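Local coordinates for protein predicted transcriptional regulator (Oenococcus oeni, PDB 3BY6) that probably binds DNA and regulates transcription as a GntR-type winged-helix regulator, at residues T7-R10 / P11-L14; S95-I98 / A99-K103. One frame throughout, in Å; residues are numbered along the deposited sequence.

Interaction 1 of 2, residues T7-R10 / P11-L14; sequences TQKR and PVYL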
ATOM      1  N   THR D   7      11.713   2.224  -2.209  1.00 47.52           N
ATOM      2  CA  THR D   7      10.857   1.115  -2.621  1.00 47.21           C
ATOM      3  C   THR D   7      10.840   1.017  -4.146  1.00 47.34           C
ATOM      4  O   THR D   7      10.487   1.950  -4.824  1.00 46.80           O
ATOM      5  CB  THR D   7       9.432   1.327  -2.090  1.00 47.45           C
ATOM      6  OG1 THR D   7       8.814   2.402  -2.807  1.00 48.04           O
ATOM      7  CG2 THR D   7       9.458   1.666  -0.590  1.00 45.92           C
ATOM      8  N   GLN D   8      11.209  -0.132  -4.689  1.00 48.56           N
ATOM      9  CA  GLN D   8      11.245  -0.309  -6.151  1.00 49.17           C
ATOM     10  C   GLN D   8       9.864  -0.687  -6.695  1.00 49.14           C
ATOM     11  O   GLN D   8       8.901  -0.828  -5.941  1.00 49.04           O
ATOM     12  CB  GLN D   8      12.267  -1.389  -6.516  1.00 50.19           C
ATOM     13  CG  GLN D   8      13.654  -1.205  -5.878  1.00 51.53           C
ATOM     14  CD  GLN D   8      14.268   0.134  -6.245  1.00 54.25           C
ATOM     15  OE1 GLN D   8      14.079   0.614  -7.366  1.00 56.10           O
ATOM     16  NE2 GLN D   8      14.992   0.755  -5.292  1.00 55.19           N
ATOM     17  N   LYS D   9       9.764  -0.822  -8.015  1.00 48.86           N
ATOM     18  CA  LYS D   9       8.565  -1.356  -8.647  1.00 48.34           C
ATOM     19  C   LYS D   9       8.338  -2.735  -8.075  1.00 48.14           C
ATOM     20  O   LYS D   9       9.320  -3.482  -7.868  1.00 47.90           O
ATOM     21  CB  LYS D   9       8.803  -1.490 -10.143  1.00 48.45           C
ATOM     22  CG  LYS D   9       7.656  -2.043 -10.948  1.00 48.39           C
ATOM     23  CD  LYS D   9       8.129  -2.168 -12.390  1.00 48.63           C
ATOM     24  CE  LYS D   9       7.033  -2.642 -13.319  1.00 49.25           C
ATOM     25  NZ  LYS D   9       7.517  -2.606 -14.725  1.00 49.17           N
ATOM     26  N   ARG D  10       7.081  -3.095  -7.791  1.00 47.25           N
ATOM     27  CA  ARG D  10       6.806  -4.529  -7.542  1.00 46.57           C
ATOM     28  C   ARG D  10       6.965  -5.252  -8.893  1.00 45.65           C
ATOM     29  O   ARG D  10       6.275  -4.886  -9.860  1.00 44.86           O
ATOM     30  CB  ARG D  10       5.406  -4.771  -6.985  1.00 46.96           C
ATOM     31  CG  ARG D  10       5.202  -6.224  -6.547  1.00 46.10           C
ATOM     32  CD  ARG D  10       4.053  -6.305  -5.596  1.00 48.05           C
ATOM     33  NE  ARG D  10       3.740  -7.694  -5.294  1.00 50.23           N
ATOM     34  CZ  ARG D  10       4.302  -8.414  -4.325  1.00 52.11           C
ATOM     35  NH1 ARG D  10       5.212  -7.889  -3.521  1.00 54.38           N
ATOM     36  NH2 ARG D  10       3.935  -9.679  -4.138  1.00 51.58           N
ATOM     37  N   PRO D  11       7.891  -6.235  -8.977  1.00 44.81           N
ATOM     38  CA  PRO D  11       8.076  -7.011 -10.200  1.00 44.75           C
ATOM     39  C   PRO D  11       6.744  -7.447 -10.819  1.00 44.81           C
ATOM     40  O   PRO D  11       5.807  -7.792 -10.095  1.00 44.98           O
ATOM     41  CB  PRO D  11       8.860  -8.221  -9.717  1.00 44.69           C
ATOM     42  CG  PRO D  11       9.657  -7.706  -8.600  1.00 44.91           C
ATOM     43  CD  PRO D  11       8.813  -6.685  -7.920  1.00 45.11           C
ATOM     44  N   VAL D  12       6.657  -7.421 -12.144  1.00 44.48           N
ATOM     45  CA  VAL D  12       5.394  -7.671 -12.794  1.00 44.76           C
ATOM     46  C   VAL D  12       4.862  -9.092 -12.465  1.00 45.01           C
ATOM     47  O   VAL D  12       3.639  -9.288 -12.277  1.00 44.11           O
ATOM     48  CB  VAL D  12       5.467  -7.419 -14.323  1.00 44.71           C
ATOM     49  CG1 VAL D  12       4.120  -7.714 -14.979  1.00 44.34           C
ATOM     50  CG2 VAL D  12       5.878  -5.949 -14.598  1.00 44.97           C
ATOM     51  N   TYR D  13       5.781 -10.057 -12.356  1.00 45.30           N
ATOM     52  CA  TYR D  13       5.381 -11.461 -12.109  1.00 45.13           C
ATOM     53  C   TYR D  13       4.632 -11.588 -10.777  1.00 44.27           C
ATOM     54  O   TYR D  13       3.655 -12.329 -10.697  1.00 44.93           O
ATOM     55  CB  TYR D  13       6.563 -12.438 -12.269  1.00 45.63           C
ATOM     56  CG  TYR D  13       7.410 -12.698 -11.058  1.00 46.62           C
ATOM     57  CD1 TYR D  13       8.443 -11.841 -10.692  1.00 49.18           C
ATOM     58  CD2 TYR D  13       7.204 -13.822 -10.291  1.00 47.38           C
ATOM     59  CE1 TYR D  13       9.232 -12.106  -9.553  1.00 49.62           C
ATOM     60  CE2 TYR D  13       7.975 -14.107  -9.173  1.00 48.37           C
ATOM     61  CZ  TYR D  13       8.991 -13.259  -8.803  1.00 49.43           C
ATOM     62  OH  TYR D  13       9.733 -13.580  -7.670  1.00 48.78           O
ATOM     63  N   LEU D  14       5.026 -10.797  -9.775  1.00 43.23           N
ATOM     64  CA  LEU D  14       4.362 -10.789  -8.469  1.00 42.27           C
ATOM     65  C   LEU D  14       3.105  -9.953  -8.478  1.00 41.98           C
ATOM     66  O   LEU D  14       2.188 -10.214  -7.721  1.00 42.34           O
ATOM     67  CB  LEU D  14       5.317 -10.310  -7.362  1.00 42.28           C
ATOM     68  CG  LEU D  14       6.489 -11.277  -7.158  1.00 42.75           C
ATOM     69  CD1 LEU D  14       7.722 -10.592  -6.494  1.00 43.33           C
ATOM     70  CD2 LEU D  14       6.062 -12.539  -6.408  1.00 42.14           C
TER
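Arg10 reaches forward to Leu14 where the N-terminal arm runs into helix 12-25, and Leu14 CB lies over one face of its guanidinium group. Arg10 CB lies 3.5 Å from Pro11 N. Arg10 CG lies 3.9 Å from Pro11 CD. CG stands anti to the backbone N (chi1 -172°), and the chain stays extended as far as NE. This carries the guanidinium group past the proline to the first turn of the helix. There Arg10 NE lies 3.7 Å from Leu14 CB. Arg10 CZ is 3.7 Å from the same Leu14 CB. Arg10 NH2 is slightly closer to Leu14 CB, at 3.6 Å. The two side chains cross at about a right angle. The charge is met further along the helix, where Arg10 NE forms a salt bridge with Asp18. The Lys9 chain is fully extended, and Lys9 CE and Lys9 NZ each lie 3.7 Å from Val12 CG2. Pro11 takes the N-cap position, and its O accepts a weak hydrogen bond from Leu14 N (3.1 Å). Val12 and Tyr13 both pack on Thr51 of helix 49-61, in the probable DNA-binding region of this GntR-type protein. Val12 also touches Ile6 of the second subunit, and Thr7 N is hydrogen-bonded to Gln15 of that subunit. The contact thus joins the arm to helix 12-25 at the surface, beside helix 49-61 and the partner chain.

Interaction 2 of 2, residues S95-I98 / A99-K103; sequences SQVI and AELIK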
ATOM      1  N   SER D  95      -4.539  -3.846  11.006  1.00 40.94           N
ATOM      2  CA  SER D  95      -3.863  -3.409  12.252  1.00 42.57           C
ATOM      3  C   SER D  95      -2.710  -2.434  12.010  1.00 42.92           C
ATOM      4  O   SER D  95      -2.350  -1.681  12.910  1.00 42.05           O
ATOM      5  CB  SER D  95      -3.312  -4.605  13.013  1.00 42.90           C
ATOM      6  OG  SER D  95      -2.419  -5.240  12.153  1.00 45.96           O
ATOM      7  N   GLN D  96      -2.128  -2.505  10.812  1.00 44.78           N
ATOM      8  CA  GLN D  96      -1.072  -1.607  10.355  1.00 45.73           C
ATOM      9  C   GLN D  96      -1.662  -0.186  10.268  1.00 45.08           C
ATOM     10  O   GLN D  96      -1.194   0.722  10.973  1.00 43.82           O
ATOM     11  CB  GLN D  96      -0.538  -2.124   9.003  1.00 46.14           C
ATOM     12  CG  GLN D  96       0.441  -1.238   8.156  1.00 48.56           C
ATOM     13  CD  GLN D  96       0.762  -1.905   6.741  1.00 51.43           C
ATOM     14  OE1 GLN D  96      -0.068  -1.871   5.790  1.00 57.71           O
ATOM     15  NE2 GLN D  96       1.952  -2.529   6.632  1.00 56.23           N
ATOM     16  N   VAL D  97      -2.740  -0.013   9.488  1.00 44.26           N
ATOM     17  CA  VAL D  97      -3.388   1.323   9.382  1.00 43.71           C
ATOM     18  C   VAL D  97      -3.878   1.855  10.752  1.00 42.79           C
ATOM     19  O   VAL D  97      -3.653   3.015  11.068  1.00 42.03           O
ATOM     20  CB  VAL D  97      -4.486   1.409   8.291  1.00 43.54           C
ATOM     21  CG1 VAL D  97      -5.711   0.592   8.653  1.00 46.26           C
ATOM     22  CG2 VAL D  97      -4.893   2.855   8.108  1.00 43.16           C
ATOM     23  N   ILE D  98      -4.494   1.021  11.572  1.00 42.57           N
ATOM     24  CA  ILE D  98      -4.941   1.452  12.919  1.00 43.17           C
ATOM     25  C   ILE D  98      -3.748   1.824  13.817  1.00 45.16           C
ATOM     26  O   ILE D  98      -3.800   2.804  14.579  1.00 45.80           O
ATOM     27  CB  ILE D  98      -5.763   0.368  13.623  1.00 43.03           C
ATOM     28  CG1 ILE D  98      -7.085   0.121  12.899  1.00 43.19           C
ATOM     29  CG2 ILE D  98      -5.998   0.721  15.074  1.00 42.29           C
ATOM     30  CD1 ILE D  98      -7.925  -1.006  13.480  1.00 42.05           C
ATOM     31  N   ALA D  99      -2.665   1.052  13.710  1.00 46.35           N
ATOM     32  CA  ALA D  99      -1.425   1.342  14.426  1.00 47.17           C
ATOM     33  C   ALA D  99      -0.915   2.743  14.084  1.00 47.41           C
ATOM     34  O   ALA D  99      -0.621   3.549  14.962  1.00 47.38           O
ATOM     35  CB  ALA D  99      -0.338   0.283  14.074  1.00 47.47           C
ATOM     36  N   GLU D 100      -0.810   2.996  12.787  1.00 48.08           N
ATOM     37  CA  GLU D 100      -0.382   4.270  12.262  1.00 48.54           C
ATOM     38  C   GLU D 100      -1.309   5.478  12.577  1.00 49.20           C
ATOM     39  O   GLU D 100      -0.829   6.559  12.859  1.00 49.46           O
ATOM     40  CB  GLU D 100      -0.121   4.145  10.761  1.00 48.37           C
ATOM     41  CG  GLU D 100       0.884   5.238  10.315  1.00 50.28           C
ATOM     42  CD  GLU D 100       1.321   5.124   8.886  1.00 50.98           C
ATOM     43  OE1 GLU D 100       1.119   4.032   8.298  1.00 50.58           O
ATOM     44  OE2 GLU D 100       1.874   6.138   8.369  1.00 50.21           O
ATOM     45  N   LEU D 101      -2.624   5.294  12.530  1.00 50.10           N
ATOM     46  CA  LEU D 101      -3.572   6.290  13.048  1.00 50.69           C
ATOM     47  C   LEU D 101      -3.396   6.575  14.537  1.00 52.26           C
ATOM     48  O   LEU D 101      -3.593   7.693  14.980  1.00 53.06           O
ATOM     49  CB  LEU D 101      -5.042   5.868  12.801  1.00 49.96           C
ATOM     50  CG  LEU D 101      -5.595   6.027  11.368  1.00 48.52           C
ATOM     51  CD1 LEU D 101      -6.900   5.256  11.215  1.00 46.57           C
ATOM     52  CD2 LEU D 101      -5.769   7.500  10.932  1.00 45.32           C
ATOM     53  N   ILE D 102      -3.088   5.574  15.337  1.00 54.43           N
ATOM     54  CA  ILE D 102      -2.922   5.841  16.758  1.00 55.90           C
ATOM     55  C   ILE D 102      -1.655   6.664  16.958  1.00 57.25           C
ATOM     56  O   ILE D 102      -1.612   7.518  17.834  1.00 57.69           O
ATOM     57  CB  ILE D 102      -2.908   4.560  17.583  1.00 56.03           C
ATOM     58  CG1 ILE D 102      -4.321   4.020  17.703  1.00 56.09           C
ATOM     59  CG2 ILE D 102      -2.339   4.789  18.995  1.00 56.24           C
ATOM     60  CD1 ILE D 102      -4.353   2.626  18.249  1.00 57.26           C
ATOM     61  N   LYS D 103      -0.658   6.432  16.108  1.00 58.85           N
ATOM     62  CA  LYS D 103       0.636   7.092  16.207  1.00 60.37           C
ATOM     63  C   LYS D 103       0.603   8.523  15.601  1.00 60.70           C
ATOM     64  O   LYS D 103       1.399   9.417  15.973  1.00 60.90           O
ATOM     65  CB  LYS D 103       1.719   6.186  15.578  1.00 60.48           C
ATOM     66  CG  LYS D 103       3.063   6.873  15.298  1.00 62.34           C
ATOM     67  CD  LYS D 103       4.204   5.874  15.149  1.00 62.83           C
ATOM     68  CE  LYS D 103       5.578   6.588  14.985  1.00 63.75           C
ATOM     69  NZ  LYS D 103       6.702   5.569  15.074  1.00 65.87           N
TER
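Gln96 O accepts a hydrogen bond from Glu100 N at 2.9 Å. The bond is nearly straight, with an N-H...O angle of 170°, and the donor lies almost in line with the carbonyl bond. Ala99 CB rests 3.2 Å from the same Gln96 O, so a methyl group sits beside the acceptor. The next bond, Leu101 N to Val97 O, is equally short and straight. The two bonds that flank this pair are more bent. Ala99 N reaches Ser95 O at 147°, from well above the carbonyl plane. Ile102 N reaches Ile98 O at 3.0 Å with a moderate tilt from that plane. Together these are the i to i+4 bonds of an alpha-helix, here the last turns of helix 79-103. This long helix leads away from the GntR-type winged-helix region, and a short connection then joins it to helix 108-119. The apolar side chains follow the same i to i+4 spacing. Ile98 CG2 meets Ile102 CD1 at 4.1 Å, and the two isoleucines cross obliquely. Ile102 CG1 is anti to the carbonyl carbon (chi1 -75°), beside the backbone N. This turns Ile102 CG1 back along the helix, 3.4 Å from Ile98 O. Val97 CG2 and Leu101 CD1 are more loosely spaced, at 4.4 Å. Leu101 CG also rests 3.6 Å from Val97 O. Ile98, Leu101 and Ile102 all touch Ile111 of helix 108-119. The second subunit packs here as well: its Leu90 meets Val97, Glu100 and Leu101, and its Leu119 meets Ile98. The carboxylate of Glu100 forms a salt bridge through OE2 with Arg89 of that subunit.

Interaction 1 and interaction 2 lie in series along the chain and do not touch. Their centres are 25 Å apart, and their nearest atoms are about 11 Å apart. Interaction 1 marks the start of helix 12-25, and this helix belongs to the GntR-family region. Interaction 2 lies near the end of helix 79-103, its centre about 21 Å from the centre of the chain. What they share is the second subunit. At 7-14 the N-terminal arm meets the partner, whereas at 95-103 helix side chains do so. The second subunit is therefore met at two separate places, one beside the probable DNA-binding region and one in the C-terminal helices.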